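Local atomic coordinates of pyroglutamyl-peptidase I (Fervidobacterium islandicum, PDB entry 6LTQ), a protein that probably removes N-terminal pyroglutamyl (5-oxoproline) residues from peptides, as a tetrameric thermophilic cysteine peptidase of the pyroglutamyl-peptidase I family. Residues 43-48 with 209-214; 88-93 with 179-184. All blocks are in the same frame, centred on the assembly; numbering follows the deposited sequence.

How the contacts relate
Contact 2 lies within the central mixed sheet, where strands 90-97 and 175-181 pair antiparallel; contact 1, its centre about 18 Å away, ties the loop before edge strand 48-55 to the C-terminal part of helix 203-215. In the sequence both segments of contact 2 fall between the two of contact 1: 43-48 comes first, then 88-93, 179-184 and finally 209-214. The same helix also packs on contact 2, where A209 CB lies 3.7 Å from I90 CG1 and I213 touches V179. One helix thus spans from the outer loop to the strands that carry the probable catalytic glutamate and histidine.

Contact 1 of 2, residues 43-48 with 209-214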
loop_
_atom_site.group_PDB
_atom_site.type_symbol
_atom_site.label_atom_id
_atom_site.label_comp_id
_atom_site.label_asym_id
_atom_site.label_seq_id
_atom_site.Cartn_x
_atom_site.Cartn_y
_atom_site.Cartn_z
ATOM N N ALA D 43 -4.919 -35.497 -12.581
ATOM C CA ALA D 43 -4.292 -34.889 -13.759
ATOM C C ALA D 43 -4.959 -35.403 -15.036
ATOM O O ALA D 43 -4.451 -36.266 -15.751
ATOM C CB ALA D 43 -2.794 -35.182 -13.760
ATOM N N VAL D 44 -6.112 -34.804 -15.326
ATOM C CA VAL D 44 -6.839 -35.117 -16.555
ATOM C C VAL D 44 -6.422 -34.055 -17.566
ATOM O O VAL D 44 -7.157 -33.122 -17.898
ATOM C CB VAL D 44 -8.355 -35.164 -16.322
ATOM C CG1 VAL D 44 -8.773 -36.515 -15.772
ATOM C CG2 VAL D 44 -8.796 -34.045 -15.385
ATOM N N PHE D 45 -5.188 -34.194 -18.059
ATOM C CA PHE D 45 -4.630 -33.282 -19.058
ATOM C C PHE D 45 -4.226 -34.003 -20.335
ATOM O O PHE D 45 -3.386 -34.924 -20.283
ATOM C CB PHE D 45 -3.440 -32.529 -18.466
ATOM C CG PHE D 45 -3.834 -31.474 -17.478
ATOM C CD1 PHE D 45 -4.295 -30.243 -17.912
ATOM C CD2 PHE D 45 -3.763 -31.719 -16.118
ATOM C CE1 PHE D 45 -4.671 -29.267 -17.002
ATOM C CE2 PHE D 45 -4.136 -30.753 -15.202
ATOM C CZ PHE D 45 -4.590 -29.524 -15.644
ATOM N N PRO D 46 -4.764 -33.626 -21.502
ATOM C CA PRO D 46 -4.530 -34.417 -22.722
ATOM C C PRO D 46 -3.110 -34.350 -23.262
ATOM O O PRO D 46 -2.700 -35.267 -23.984
ATOM C CB PRO D 46 -5.512 -33.804 -23.736
ATOM C CG PRO D 46 -6.382 -32.857 -22.950
ATOM C CD PRO D 46 -5.566 -32.425 -21.782
ATOM N N HIS D 47 -2.353 -33.302 -22.958
ATOM C CA HIS D 47 -1.063 -33.082 -23.596
ATOM C C HIS D 47 0.139 -33.159 -22.664
ATOM O O HIS D 47 1.260 -32.884 -23.110
ATOM C CB HIS D 47 -1.047 -31.721 -24.298
ATOM C CG HIS D 47 -1.155 -30.560 -23.359
ATOM N ND1 HIS D 47 -2.114 -30.482 -22.371
ATOM C CD2 HIS D 47 -0.392 -29.452 -23.229
ATOM C CE1 HIS D 47 -1.958 -29.356 -21.697
ATOM N NE2 HIS D 47 -0.918 -28.713 -22.196
ATOM N N ILE D 48 -0.038 -33.494 -21.390
ATOM C CA ILE D 48 1.081 -33.477 -20.459
ATOM C C ILE D 48 1.004 -34.660 -19.509
ATOM O O ILE D 48 -0.076 -35.191 -19.223
ATOM C CB ILE D 48 1.153 -32.157 -19.643
ATOM C CG1 ILE D 48 -0.057 -32.019 -18.719
ATOM C CG2 ILE D 48 1.294 -30.932 -20.562
ATOM C CD1 ILE D 48 -0.055 -30.736 -17.883
ATOM N N ALA D 209 -6.484 -20.462 -12.302
ATOM C CA ALA D 209 -5.339 -19.810 -12.926
ATOM C C ALA D 209 -4.247 -20.822 -13.262
ATOM O O ALA D 209 -3.726 -20.845 -14.383
ATOM C CB ALA D 209 -4.794 -18.712 -12.013
ATOM N N VAL D 210 -3.902 -21.680 -12.300
ATOM C CA VAL D 210 -2.854 -22.666 -12.534
ATOM C C VAL D 210 -3.307 -23.675 -13.584
ATOM O O VAL D 210 -2.513 -24.104 -14.434
ATOM C CB VAL D 210 -2.454 -23.336 -11.210
ATOM C CG1 VAL D 210 -1.455 -24.470 -11.463
ATOM C CG2 VAL D 210 -1.838 -22.277 -10.263
ATOM N N ARG D 211 -4.591 -24.047 -13.555
ATOM C CA ARG D 211 -5.156 -24.931 -14.579
ATOM C C ARG D 211 -4.971 -24.341 -15.966
ATOM O O ARG D 211 -4.511 -25.023 -16.889
ATOM C CB ARG D 211 -6.624 -25.204 -14.220
ATOM C CG ARG D 211 -7.424 -26.200 -15.076
ATOM C CD ARG D 211 -8.822 -25.800 -15.391
ATOM N NE ARG D 211 -9.589 -25.592 -14.158
ATOM C CZ ARG D 211 -10.892 -25.315 -14.022
ATOM N NH1 ARG D 211 -11.754 -25.417 -15.021
ATOM N NH2 ARG D 211 -11.377 -25.123 -12.761
ATOM N N LEU D 212 -5.227 -23.043 -16.102
ATOM C CA LEU D 212 -5.085 -22.391 -17.396
ATOM C C LEU D 212 -3.637 -22.358 -17.866
ATOM O O LEU D 212 -3.374 -22.402 -19.075
ATOM C CB LEU D 212 -5.653 -20.970 -17.349
ATOM C CG LEU D 212 -7.180 -20.849 -17.397
ATOM C CD1 LEU D 212 -7.643 -19.472 -16.877
ATOM C CD2 LEU D 212 -7.684 -21.104 -18.821
ATOM N N ILE D 213 -2.688 -22.192 -16.942
ATOM C CA ILE D 213 -1.284 -22.225 -17.343
ATOM C C ILE D 213 -0.938 -23.605 -17.894
ATOM O O ILE D 213 -0.317 -23.739 -18.957
ATOM C CB ILE D 213 -0.366 -21.844 -16.170
ATOM C CG1 ILE D 213 -0.591 -20.385 -15.722
ATOM C CG2 ILE D 213 1.104 -22.057 -16.567
ATOM C CD1 ILE D 213 0.112 -20.061 -14.414
ATOM N N LEU D 214 -1.352 -24.652 -17.175
ATOM C CA LEU D 214 -1.072 -26.020 -17.605
ATOM C C LEU D 214 -1.742 -26.330 -18.934
ATOM O O LEU D 214 -1.137 -26.967 -19.806
ATOM C CB LEU D 214 -1.536 -27.003 -16.537
ATOM C CG LEU D 214 -0.742 -26.995 -15.233
ATOM C CD1 LEU D 214 -1.492 -27.764 -14.144
ATOM C CD2 LEU D 214 0.694 -27.527 -15.430
#
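L214, near the C-terminal end of helix 203-215, receives three residues of the loop that leads into strand 48-55. The F45 ring presents its outer end, with CZ 3.9 Å from L214 CD1 and CE1 3.9 Å from L214 CB, and the two side chains cross at about a right angle. I48 meets the other branch of the leucine: its CD1 lies 4.1 Å from L214 CD2. R211 adds a looser touch, its backbone O and side-chain CG near the end of the F45 ring.

The polar part is a single weak hydrogen bond. H47 NE2 gives its N-H to L214 O at 3.0 Å, bent to 122°, with the oxygen at the edge of the ring and close to its plane. H47 CG sits between the backbone N and the carbonyl carbon (chi1 65°), which folds the ring back over I48 CG2, 3.4 Å from its plane, and brings NE2 to the helix. K218 also touches the H47 side chain.

Farther in, L214 rests on V17, L40 and L79, while I48 packs on L15 and V17. Apolar packing is therefore what chiefly holds the loop to the helix; the bent imidazole N-H bond adds little strength.

Contact 2 of 2, residues 88-93 with 179-184; sequences AGIRLE and VHLPFL
H180 and E93 meet through a nearly straight hydrogen bond: H180 ND1 donates to E93 OE2 at 2.7 Å and 172°. The oxygen lies in the imidazole plane, but the carboxylate stands almost upright to the ring, the planes 86° apart, and OE2 is met on its anti side, somewhat out of the carboxylate plane. From the opposite face of that plane R91 NE reaches the same OE2, at 2.6 Å and on the syn side, in a salt bridge. With these two grips on OE2 and S148 OG bonded to OE1, the carboxylate's tilt should be fixed. R91 can do this because CG is anti to its backbone N (chi1 177°): the chain runs alongside H180, CB to CB 3.7 Å, before bending at chi3.

Backbone bonds set the register. R91 N to H180 O (3.0 Å) and H180 N to R91 O (2.8 Å) make R91 and H180 an antiparallel hydrogen-bonded pair, while L92 and V179 form the next, non-hydrogen-bonded one. On the sheet face opposite the polar trio, I90 CG2 meets V179 CG1 at 3.6 Å and L92 CD2 meets V179 CG2 at 3.9 Å, under helices 131-140 and 203-215. Past the strands, P182 CG lies 3.5 Å from G89 O.

Further out, T150 O and S87 OG bond the guanidinium of R91. H180 NE2 bonds the cysteinesulfonic acid at position 156. The chain of contacts from this oxidised cysteine through H180 to E93 is consistent with the Cys-His-Glu catalytic triad of pyroglutamyl-peptidase I.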
loop_
_atom_site.group_PDB
_atom_site.type_symbol
_atom_site.label_atom_id
_atom_site.label_comp_id
_atom_site.label_asym_id
_atom_site.label_seq_id
_atom_site.Cartn_x
_atom_site.Cartn_y
_atom_site.Cartn_z
ATOM N N ALA D 88 -1.939 -9.544 -4.363
ATOM C CA ALA D 88 -3.358 -9.450 -4.679
ATOM C C ALA D 88 -3.752 -10.242 -5.912
ATOM O O ALA D 88 -4.950 -10.447 -6.134
ATOM C CB ALA D 88 -3.758 -7.986 -4.902
ATOM N N GLY D 89 -2.785 -10.661 -6.727
ATOM C CA GLY D 89 -3.082 -11.362 -7.965
ATOM C C GLY D 89 -2.101 -12.498 -8.213
ATOM O O GLY D 89 -1.211 -12.759 -7.411
ATOM N N ILE D 90 -2.288 -13.177 -9.347
ATOM C CA ILE D 90 -1.345 -14.225 -9.723
ATOM C C ILE D 90 -0.005 -13.560 -10.053
ATOM O O ILE D 90 0.091 -12.752 -10.973
ATOM C CB ILE D 90 -1.879 -15.045 -10.908
ATOM C CG1 ILE D 90 -3.264 -15.656 -10.577
ATOM C CG2 ILE D 90 -0.880 -16.102 -11.300
ATOM C CD1 ILE D 90 -3.306 -16.576 -9.350
ATOM N N ARG D 91 1.017 -13.883 -9.269
ATOM C CA ARG D 91 2.285 -13.162 -9.314
ATOM C C ARG D 91 3.336 -14.037 -10.004
ATOM O O ARG D 91 3.938 -14.927 -9.386
ATOM C CB ARG D 91 2.696 -12.756 -7.906
ATOM C CG ARG D 91 4.026 -12.056 -7.807
ATOM C CD ARG D 91 4.211 -11.485 -6.413
ATOM N NE ARG D 91 5.612 -11.461 -6.009
ATOM C CZ ARG D 91 6.046 -10.894 -4.888
ATOM N NH1 ARG D 91 7.341 -10.933 -4.589
ATOM N NH2 ARG D 91 5.186 -10.276 -4.073
ATOM N N LEU D 92 3.545 -13.773 -11.284
ATOM C CA LEU D 92 4.463 -14.553 -12.101
ATOM C C LEU D 92 5.878 -14.022 -11.914
ATOM O O LEU D 92 6.159 -12.852 -12.214
ATOM C CB LEU D 92 4.039 -14.477 -13.568
ATOM C CG LEU D 92 2.552 -14.794 -13.714
ATOM C CD1 LEU D 92 2.030 -14.250 -15.006
ATOM C CD2 LEU D 92 2.300 -16.317 -13.642
ATOM N N GLU D 93 6.769 -14.879 -11.427
ATOM C CA GLU D 93 8.118 -14.464 -11.054
ATOM C C GLU D 93 9.087 -14.671 -12.212
ATOM O O GLU D 93 9.249 -15.790 -12.713
ATOM C CB GLU D 93 8.579 -15.233 -9.818
ATOM C CG GLU D 93 7.719 -14.970 -8.587
ATOM C CD GLU D 93 7.885 -13.563 -8.006
ATOM O OE1 GLU D 93 8.682 -12.752 -8.547
ATOM O OE2 GLU D 93 7.244 -13.285 -6.966
ATOM N N VAL D 179 5.311 -19.349 -9.699
ATOM C CA VAL D 179 4.052 -18.601 -9.601
ATOM C C VAL D 179 3.777 -18.383 -8.119
ATOM O O VAL D 179 3.603 -19.349 -7.364
ATOM C CB VAL D 179 2.886 -19.324 -10.289
ATOM C CG1 VAL D 179 1.615 -18.468 -10.199
ATOM C CG2 VAL D 179 3.217 -19.602 -11.754
ATOM N N HIS D 180 3.883 -17.133 -7.672
ATOM C CA HIS D 180 3.447 -16.757 -6.342
ATOM C C HIS D 180 1.945 -16.523 -6.300
ATOM O O HIS D 180 1.345 -16.007 -7.247
ATOM C CB HIS D 180 4.190 -15.515 -5.856
ATOM C CG HIS D 180 5.387 -15.832 -5.011
ATOM N ND1 HIS D 180 6.617 -15.246 -5.211
ATOM C CD2 HIS D 180 5.550 -16.704 -3.983
ATOM C CE1 HIS D 180 7.478 -15.710 -4.321
ATOM N NE2 HIS D 180 6.861 -16.606 -3.570
ATOM N N LEU D 181 1.352 -16.853 -5.150
ATOM C CA LEU D 181 -0.086 -16.906 -4.974
ATOM C C LEU D 181 -0.532 -16.053 -3.789
ATOM O O LEU D 181 0.147 -16.016 -2.746
ATOM C CB LEU D 181 -0.557 -18.357 -4.730
ATOM C CG LEU D 181 -0.155 -19.361 -5.799
ATOM C CD1 LEU D 181 -0.325 -20.796 -5.224
ATOM C CD2 LEU D 181 -0.992 -19.151 -7.058
ATOM N N PRO D 182 -1.686 -15.395 -3.919
ATOM C CA PRO D 182 -2.259 -14.667 -2.779
ATOM C C PRO D 182 -2.592 -15.604 -1.629
ATOM O O PRO D 182 -2.737 -16.813 -1.804
ATOM C CB PRO D 182 -3.552 -14.050 -3.354
ATOM C CG PRO D 182 -3.320 -13.965 -4.855
ATOM C CD PRO D 182 -2.454 -15.196 -5.167
ATOM N N PHE D 183 -2.728 -15.020 -0.440
ATOM C CA PHE D 183 -3.422 -15.705 0.648
ATOM C C PHE D 183 -4.787 -16.200 0.180
ATOM O O PHE D 183 -5.459 -15.557 -0.635
ATOM C CB PHE D 183 -3.647 -14.754 1.815
ATOM C CG PHE D 183 -2.510 -14.661 2.777
ATOM C CD1 PHE D 183 -1.809 -15.791 3.175
ATOM C CD2 PHE D 183 -2.182 -13.447 3.326
ATOM C CE1 PHE D 183 -0.793 -15.694 4.106
ATOM C CE2 PHE D 183 -1.150 -13.341 4.260
ATOM C CZ PHE D 183 -0.463 -14.469 4.645
ATOM N N LEU D 184 -5.210 -17.351 0.708
ATOM C CA LEU D 184 -6.611 -17.721 0.631
ATOM C C LEU D 184 -7.430 -16.822 1.557
ATOM O O LEU D 184 -6.924 -16.344 2.577
ATOM C CB LEU D 184 -6.824 -19.190 1.035
ATOM C CG LEU D 184 -6.136 -20.241 0.156
ATOM C CD1 LEU D 184 -6.266 -21.629 0.808
ATOM C CD2 LEU D 184 -6.693 -20.273 -1.265
#